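PDB 3TW5: transglutaminase elicitor from Phytophthora sojae, which probably crosslinks proteins by joining glutamine side chains to primary amines such as lysine, and probably acts as an elicitor of plant innate immunity. Local coordinates for residues I127-E138 / L160-A168. The protein carries 1 engineered substitution. Sequence-based numbering, arbitrary orientation.
Sequences ISHAWSPAAILE and LVSLVYDGA. Engineered in segment 127-138: Ser128 (natural residue Cys).
Tyr165 lays its ring across helix 128-137, among Ala130, Pro133, Ala134 and Leu137, as a knob in a hole. The methyl of Ala134 makes a CH-pi contact over one face, with CB 3.9 Å from the ring centroid and close to the ring normal. Pro133 and Tyr165 run past each other in opposite directions, with Pro133 CG near Tyr165 CD1, while Leu137 CD1 lies at the ring edge. The Tyr165 hydroxyl donates to Glu138, just beyond the helix end, with OH to OE1 at 2.6 Å. Carboxylate and ring planes stand 78° apart. A bend at chi2 (75°) turns the Glu138 carboxylate back to this hydroxyl. The contact joins helix 128-137 to helix 154-167 in the buried part of a fold assigned to the papain-like peptidase clan CA. At the other end of the contact, His129 NE2 gives a nearly straight hydrogen bond to Asp166 OD1, 3.0 Å long. The oxygen lies in the imidazole plane and uses its anti lone pair. Between these two bonds the helices come close, with Ala130 CB packed against Asp166 CB at 3.9 Å. The small side chains of Ala130 and Ser162 suit the 7.7 Å approach of the axes, which cross at 113°. Ile127, at the N-cap position of helix 128-137, brings its CD1 3.7 Å from Ser162 CB. Ser128, an engineered replacement of the natural cysteine, begins helix 128-137, but its side chain makes no contact with helix 154-167. Further out, Asn83 bonds Asp166 OD2 and Tyr352 bonds Glu138 OE2, giving both carboxylates a second partner. Ser162 OG turns back to Lys158 O in its own helix.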
loop_
_atom_site.group_PDB
_atom_site.type_symbol
_atom_site.label_atom_id
_atom_site.label_comp_id
_atom_site.label_asym_id
_atom_site.label_seq_id
_atom_site.Cartn_x
_atom_site.Cartn_y
_atom_site.Cartn_z
ATOM N N ILE A 127 -6.433 -6.852 3.921
ATOM C CA ILE A 127 -5.388 -7.256 2.983
ATOM C C ILE A 127 -4.848 -6.077 2.161
ATOM O O ILE A 127 -4.641 -6.190 0.948
ATOM C CB ILE A 127 -5.857 -8.416 2.057
ATOM C CG1 ILE A 127 -7.170 -8.062 1.350
ATOM C CG2 ILE A 127 -6.004 -9.708 2.852
ATOM C CD1 ILE A 127 -7.440 -8.881 0.109
ATOM N N SER A 128 -4.616 -4.949 2.831
ATOM C CA SER A 128 -4.041 -3.764 2.190
ATOM C C SER A 128 -2.631 -4.048 1.680
ATOM O O SER A 128 -2.203 -3.489 0.668
ATOM C CB SER A 128 -4.016 -2.581 3.161
ATOM O OG SER A 128 -3.113 -2.813 4.228
ATOM N N HIS A 129 -1.928 -4.924 2.397
ATOM C CA HIS A 129 -0.588 -5.382 2.030
ATOM C C HIS A 129 -0.598 -6.198 0.738
ATOM O O HIS A 129 0.438 -6.365 0.095
ATOM C CB HIS A 129 -0.009 -6.234 3.157
ATOM C CG HIS A 129 -0.827 -7.448 3.473
ATOM N ND1 HIS A 129 -1.794 -7.458 4.454
ATOM C CD2 HIS A 129 -0.834 -8.686 2.923
ATOM C CE1 HIS A 129 -2.357 -8.653 4.501
ATOM N NE2 HIS A 129 -1.794 -9.415 3.580
ATOM N N ALA A 130 -1.772 -6.714 0.380
ATOM C CA ALA A 130 -1.943 -7.536 -0.813
ATOM C C ALA A 130 -2.489 -6.734 -1.992
ATOM O O ALA A 130 -2.079 -6.950 -3.136
ATOM C CB ALA A 130 -2.843 -8.712 -0.508
ATOM N N TRP A 131 -3.416 -5.818 -1.711
ATOM C CA TRP A 131 -3.993 -4.947 -2.734
ATOM C C TRP A 131 -2.954 -4.006 -3.344
ATOM O O TRP A 131 -2.901 -3.842 -4.566
ATOM C CB TRP A 131 -5.174 -4.149 -2.169
ATOM C CG TRP A 131 -5.385 -2.825 -2.849
ATOM C CD1 TRP A 131 -5.758 -2.619 -4.147
ATOM C CD2 TRP A 131 -5.223 -1.527 -2.269
ATOM N NE1 TRP A 131 -5.834 -1.275 -4.413
ATOM C CE2 TRP A 131 -5.514 -0.580 -3.276
ATOM C CE3 TRP A 131 -4.863 -1.069 -0.994
ATOM C CZ2 TRP A 131 -5.457 0.800 -3.050
ATOM C CZ3 TRP A 131 -4.805 0.304 -0.768
ATOM C CH2 TRP A 131 -5.103 1.221 -1.792
ATOM N N SER A 132 -2.136 -3.393 -2.488
ATOM C CA SER A 132 -1.145 -2.404 -2.918
ATOM C C SER A 132 -0.200 -2.901 -4.022
ATOM O O SER A 132 -0.089 -2.254 -5.064
ATOM C CB SER A 132 -0.353 -1.872 -1.724
ATOM O OG SER A 132 -1.220 -1.391 -0.717
ATOM N N PRO A 133 0.478 -4.049 -3.807
ATOM C CA PRO A 133 1.342 -4.557 -4.871
ATOM C C PRO A 133 0.565 -4.997 -6.109
ATOM O O PRO A 133 1.092 -4.921 -7.216
ATOM C CB PRO A 133 2.042 -5.753 -4.219
ATOM C CG PRO A 133 1.166 -6.149 -3.099
ATOM C CD PRO A 133 0.568 -4.885 -2.595
ATOM N N ALA A 134 -0.675 -5.448 -5.920
ATOM C CA ALA A 134 -1.539 -5.814 -7.038
ATOM C C ALA A 134 -1.925 -4.573 -7.838
ATOM O O ALA A 134 -1.941 -4.603 -9.070
ATOM C CB ALA A 134 -2.769 -6.548 -6.551
ATOM N N ALA A 135 -2.211 -3.479 -7.134
ATOM C CA ALA A 135 -2.486 -2.191 -7.768
ATOM C C ALA A 135 -1.340 -1.751 -8.680
ATOM O O ALA A 135 -1.569 -1.285 -9.798
ATOM C CB ALA A 135 -2.766 -1.138 -6.719
ATOM N N ILE A 136 -0.111 -1.925 -8.203
ATOM C CA ILE A 136 1.081 -1.573 -8.968
ATOM C C ILE A 136 1.309 -2.535 -10.137
ATOM O O ILE A 136 1.208 -2.135 -11.299
ATOM C CB ILE A 136 2.343 -1.509 -8.066
ATOM C CG1 ILE A 136 2.159 -0.465 -6.959
ATOM C CG2 ILE A 136 3.594 -1.215 -8.900
ATOM C CD1 ILE A 136 3.070 -0.655 -5.763
ATOM N N LEU A 137 1.589 -3.799 -9.824
ATOM C CA LEU A 137 2.045 -4.767 -10.823
ATOM C C LEU A 137 0.973 -5.205 -11.811
ATOM O O LEU A 137 1.283 -5.519 -12.962
ATOM C CB LEU A 137 2.650 -6.006 -10.150
ATOM C CG LEU A 137 3.918 -5.856 -9.305
ATOM C CD1 LEU A 137 4.182 -7.159 -8.584
ATOM C CD2 LEU A 137 5.132 -5.438 -10.134
ATOM N N GLU A 138 -0.279 -5.223 -11.364
ATOM C CA GLU A 138 -1.373 -5.742 -12.182
ATOM C C GLU A 138 -2.125 -4.631 -12.926
ATOM O O GLU A 138 -2.549 -3.645 -12.318
ATOM C CB GLU A 138 -2.334 -6.557 -11.311
ATOM C CG GLU A 138 -2.808 -7.852 -11.939
ATOM C CD GLU A 138 -1.745 -8.937 -11.930
ATOM O OE1 GLU A 138 -1.168 -9.213 -10.855
ATOM O OE2 GLU A 138 -1.495 -9.524 -13.003
ATOM N N LEU A 160 -10.565 -10.841 -6.263
ATOM C CA LEU A 160 -9.918 -12.121 -6.512
ATOM C C LEU A 160 -8.395 -11.999 -6.554
ATOM O O LEU A 160 -7.699 -12.736 -5.854
ATOM C CB LEU A 160 -10.455 -12.767 -7.795
ATOM C CG LEU A 160 -11.930 -13.183 -7.821
ATOM C CD1 LEU A 160 -12.283 -13.763 -9.176
ATOM C CD2 LEU A 160 -12.267 -14.167 -6.701
ATOM N N VAL A 161 -7.887 -11.055 -7.348
ATOM C CA VAL A 161 -6.441 -10.854 -7.483
ATOM C C VAL A 161 -5.791 -10.369 -6.179
ATOM O O VAL A 161 -4.650 -10.720 -5.885
ATOM C CB VAL A 161 -6.078 -9.936 -8.692
ATOM C CG1 VAL A 161 -6.427 -8.481 -8.416
ATOM C CG2 VAL A 161 -4.607 -10.072 -9.055
ATOM N N SER A 162 -6.525 -9.589 -5.391
ATOM C CA SER A 162 -6.017 -9.116 -4.107
ATOM C C SER A 162 -5.764 -10.275 -3.146
ATOM O O SER A 162 -4.707 -10.341 -2.519
ATOM C CB SER A 162 -6.967 -8.093 -3.479
ATOM O OG SER A 162 -6.952 -6.881 -4.208
ATOM N N LEU A 163 -6.728 -11.190 -3.050
ATOM C CA LEU A 163 -6.611 -12.351 -2.171
ATOM C C LEU A 163 -5.549 -13.337 -2.665
ATOM O O LEU A 163 -4.906 -14.015 -1.858
ATOM C CB LEU A 163 -7.960 -13.052 -2.009
ATOM C CG LEU A 163 -8.097 -13.986 -0.803
ATOM C CD1 LEU A 163 -8.187 -13.201 0.495
ATOM C CD2 LEU A 163 -9.299 -14.893 -0.951
ATOM N N VAL A 164 -5.375 -13.412 -3.985
ATOM C CA VAL A 164 -4.304 -14.211 -4.575
ATOM C C VAL A 164 -2.968 -13.738 -4.016
ATOM O O VAL A 164 -2.194 -14.538 -3.494
ATOM C CB VAL A 164 -4.298 -14.140 -6.124
ATOM C CG1 VAL A 164 -2.983 -14.673 -6.695
ATOM C CG2 VAL A 164 -5.466 -14.915 -6.696
ATOM N N TYR A 165 -2.726 -12.432 -4.099
ATOM C CA TYR A 165 -1.485 -11.827 -3.614
ATOM C C TYR A 165 -1.250 -12.058 -2.126
ATOM O O TYR A 165 -0.104 -12.113 -1.680
ATOM C CB TYR A 165 -1.468 -10.333 -3.925
ATOM C CG TYR A 165 -0.896 -9.990 -5.280
ATOM C CD1 TYR A 165 0.286 -9.262 -5.387
ATOM C CD2 TYR A 165 -1.532 -10.389 -6.451
ATOM C CE1 TYR A 165 0.819 -8.938 -6.626
ATOM C CE2 TYR A 165 -1.008 -10.071 -7.694
ATOM C CZ TYR A 165 0.165 -9.344 -7.773
ATOM O OH TYR A 165 0.693 -9.027 -9.000
ATOM N N ASP A 166 -2.330 -12.191 -1.361
ATOM C CA ASP A 166 -2.219 -12.532 0.051
ATOM C C ASP A 166 -1.765 -13.978 0.224
ATOM O O ASP A 166 -0.917 -14.267 1.066
ATOM C CB ASP A 166 -3.547 -12.316 0.777
ATOM C CG ASP A 166 -3.510 -12.807 2.213
ATOM O OD1 ASP A 166 -2.926 -12.115 3.071
ATOM O OD2 ASP A 166 -4.068 -13.889 2.482
ATOM N N GLY A 167 -2.331 -14.875 -0.579
ATOM C CA GLY A 167 -2.061 -16.302 -0.460
ATOM C C GLY A 167 -0.738 -16.741 -1.054
ATOM O O GLY A 167 -0.149 -17.727 -0.612
ATOM N N ALA A 168 -0.272 -16.008 -2.058
ATOM C CA ALA A 168 0.966 -16.344 -2.744
ATOM C C ALA A 168 2.165 -15.636 -2.126
ATOM O O ALA A 168 2.026 -14.594 -1.481
ATOM C CB ALA A 168 0.856 -16.009 -4.224
#